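PDB 3I3V: probable secreted solute-binding lipoprotein from Streptomyces coelicolor, which probably captures a solute outside the cell as the binding-protein component of a transport system, its exact ligand not being established. Local coordinates for residues Y130-L134 with E240-V244. Sequence-based numbering, arbitrary orientation.
Sequences YNRAL and EEAAV
The backbone N of N131 donates to O of A243 over 2.8 Å. Just beyond it Y130 and V244 form an antiparallel non-hydrogen-bonded pair, their side chains lying side by side on the same face of the sheet. Chi1 of -174° sets CG1 of V244 anti to its own nitrogen and puts both methyls beside the Y130 ring, CG2 3.8 Å from CD1 and CG1 3.9 Å from CE1. The hydroxyl of Y130 hydrogen-bonds to O of G267. N131 is the N-cap of helix 132-138; the N131 and E240 side chains cross at about a right angle, their flat ends turned only 18° apart. E240, at the Schellman end of helix 230-238, runs extended beyond CG, bringing OE2 to H262 NE2, its hydrogen-bond partner, and 3.6 Å from CD2 of L134. With E240 replaced by an alanine, H262 would probably lose this acceptor and CD2 of L134 the carboxylate packed against it. CB of L134 also packs on CB of A243, at 3.7 Å. Within this extracellular solute-binding protein fold, the contact joins the end of strand 122-131 and the start of helix 132-138 to strand 242-246, which pairs on with strand 163-166 in the same mixed sheet.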
ATOM      1  N   TYR C 130      63.589   7.791  -7.541  1.00 35.70           N
ATOM      2  CA  TYR C 130      64.797   7.759  -6.712  1.00 37.18           C
ATOM      3  C   TYR C 130      65.243   6.317  -6.455  1.00 37.55           C
ATOM      4  O   TYR C 130      64.497   5.516  -5.892  1.00 36.68           O
ATOM      5  CB  TYR C 130      64.529   8.437  -5.362  1.00 38.85           C
ATOM      6  CG  TYR C 130      64.112   9.893  -5.455  1.00 38.92           C
ATOM      7  CD1 TYR C 130      65.046  10.915  -5.332  1.00 37.34           C
ATOM      8  CD2 TYR C 130      62.777  10.245  -5.665  1.00 37.07           C
ATOM      9  CE1 TYR C 130      64.668  12.252  -5.413  1.00 37.02           C
ATOM     10  CE2 TYR C 130      62.391  11.578  -5.748  1.00 36.71           C
ATOM     11  CZ  TYR C 130      63.342  12.576  -5.620  1.00 35.89           C
ATOM     12  OH  TYR C 130      62.969  13.896  -5.689  1.00 35.66           O
ATOM     13  N   ASN C 131      66.460   5.993  -6.871  1.00 36.88           N
ATOM     14  CA  ASN C 131      67.000   4.652  -6.678  1.00 39.61           C
ATOM     15  C   ASN C 131      67.512   4.529  -5.232  1.00 40.66           C
ATOM     16  O   ASN C 131      68.516   5.135  -4.865  1.00 41.96           O
ATOM     17  CB  ASN C 131      68.122   4.409  -7.704  1.00 36.73           C
ATOM     18  CG  ASN C 131      68.755   3.030  -7.577  1.00 37.24           C
ATOM     19  OD1 ASN C 131      69.326   2.509  -8.537  1.00 33.48           O
ATOM     20  ND2 ASN C 131      68.674   2.443  -6.388  1.00 34.46           N
ATOM     21  N   ARG C 132      66.804   3.756  -4.411  1.00 42.81           N
ATOM     22  CA  ARG C 132      67.167   3.572  -3.004  1.00 44.95           C
ATOM     23  C   ARG C 132      68.483   2.843  -2.784  1.00 44.77           C
ATOM     24  O   ARG C 132      69.287   3.237  -1.945  1.00 44.00           O
ATOM     25  CB  ARG C 132      66.058   2.827  -2.271  1.00 47.67           C
ATOM     26  CG  ARG C 132      65.017   3.726  -1.655  1.00 51.27           C
ATOM     27  CD  ARG C 132      65.591   4.458  -0.467  1.00 54.10           C
ATOM     28  NE  ARG C 132      64.571   5.235   0.227  1.00 56.19           N
ATOM     29  CZ  ARG C 132      64.804   5.946   1.319  1.00 58.16           C
ATOM     30  NH1 ARG C 132      66.024   5.975   1.836  1.00 59.41           N
ATOM     31  NH2 ARG C 132      63.822   6.626   1.894  1.00 60.86           N
ATOM     32  N   ALA C 133      68.693   1.767  -3.527  1.00 44.67           N
ATOM     33  CA  ALA C 133      69.923   1.008  -3.397  1.00 44.96           C
ATOM     34  C   ALA C 133      71.115   1.948  -3.514  1.00 45.02           C
ATOM     35  O   ALA C 133      72.076   1.840  -2.756  1.00 46.61           O
ATOM     36  CB  ALA C 133      69.995  -0.060  -4.472  1.00 44.26           C
ATOM     37  N   LEU C 134      71.050   2.880  -4.458  1.00 44.94           N
ATOM     38  CA  LEU C 134      72.148   3.820  -4.656  1.00 44.14           C
ATOM     39  C   LEU C 134      72.187   4.930  -3.601  1.00 42.94           C
ATOM     40  O   LEU C 134      73.265   5.394  -3.232  1.00 41.60           O
ATOM     41  CB  LEU C 134      72.088   4.411  -6.070  1.00 45.64           C
ATOM     42  CG  LEU C 134      72.550   3.483  -7.207  1.00 47.00           C
ATOM     43  CD1 LEU C 134      74.052   3.307  -7.165  1.00 45.92           C
ATOM     44  CD2 LEU C 134      71.872   2.128  -7.076  1.00 50.36           C
ATOM     45  N   GLU C 240      72.097   1.824 -13.494  1.00 42.65           N
ATOM     46  CA  GLU C 240      72.360   2.347 -12.169  1.00 42.98           C
ATOM     47  C   GLU C 240      73.663   3.126 -12.047  1.00 43.03           C
ATOM     48  O   GLU C 240      74.438   2.911 -11.113  1.00 43.65           O
ATOM     49  CB  GLU C 240      72.336   1.212 -11.140  1.00 42.57           C
ATOM     50  CG  GLU C 240      70.984   0.533 -11.008  1.00 43.47           C
ATOM     51  CD  GLU C 240      70.980  -0.562  -9.960  1.00 43.27           C
ATOM     52  OE1 GLU C 240      71.770  -1.515 -10.098  1.00 45.66           O
ATOM     53  OE2 GLU C 240      70.189  -0.473  -8.999  1.00 42.95           O
ATOM     54  N   GLU C 241      73.905   4.024 -12.998  1.00 42.32           N
ATOM     55  CA  GLU C 241      75.092   4.872 -12.954  1.00 41.44           C
ATOM     56  C   GLU C 241      74.671   6.216 -12.347  1.00 38.15           C
ATOM     57  O   GLU C 241      75.502   6.984 -11.869  1.00 36.64           O
ATOM     58  CB  GLU C 241      75.679   5.064 -14.356  1.00 44.78           C
ATOM     59  CG  GLU C 241      76.222   3.780 -14.973  1.00 52.42           C
ATOM     60  CD  GLU C 241      77.296   3.109 -14.114  1.00 55.48           C
ATOM     61  OE1 GLU C 241      78.275   3.791 -13.731  1.00 56.76           O
ATOM     62  OE2 GLU C 241      77.167   1.897 -13.827  1.00 58.25           O
ATOM     63  N   ALA C 242      73.369   6.487 -12.379  1.00 34.64           N
ATOM     64  CA  ALA C 242      72.810   7.709 -11.800  1.00 31.97           C
ATOM     65  C   ALA C 242      71.645   7.236 -10.939  1.00 29.54           C
ATOM     66  O   ALA C 242      70.968   6.281 -11.293  1.00 28.56           O
ATOM     67  CB  ALA C 242      72.326   8.659 -12.888  1.00 31.66           C
ATOM     68  N   ALA C 243      71.411   7.909  -9.818  1.00 29.42           N
ATOM     69  CA  ALA C 243      70.366   7.510  -8.885  1.00 28.20           C
ATOM     70  C   ALA C 243      69.016   8.220  -8.975  1.00 28.62           C
ATOM     71  O   ALA C 243      68.031   7.741  -8.415  1.00 28.15           O
ATOM     72  CB  ALA C 243      70.900   7.631  -7.467  1.00 30.11           C
ATOM     73  N   VAL C 244      68.950   9.360  -9.652  1.00 28.27           N
ATOM     74  CA  VAL C 244      67.675  10.067  -9.741  1.00 26.90           C
ATOM     75  C   VAL C 244      67.305  10.385 -11.177  1.00 29.37           C
ATOM     76  O   VAL C 244      68.165  10.704 -12.002  1.00 28.78           O
ATOM     77  CB  VAL C 244      67.689  11.380  -8.946  1.00 27.23           C
ATOM     78  CG1 VAL C 244      66.285  11.997  -8.943  1.00 27.65           C
ATOM     79  CG2 VAL C 244      68.156  11.125  -7.522  1.00 26.62           C
TER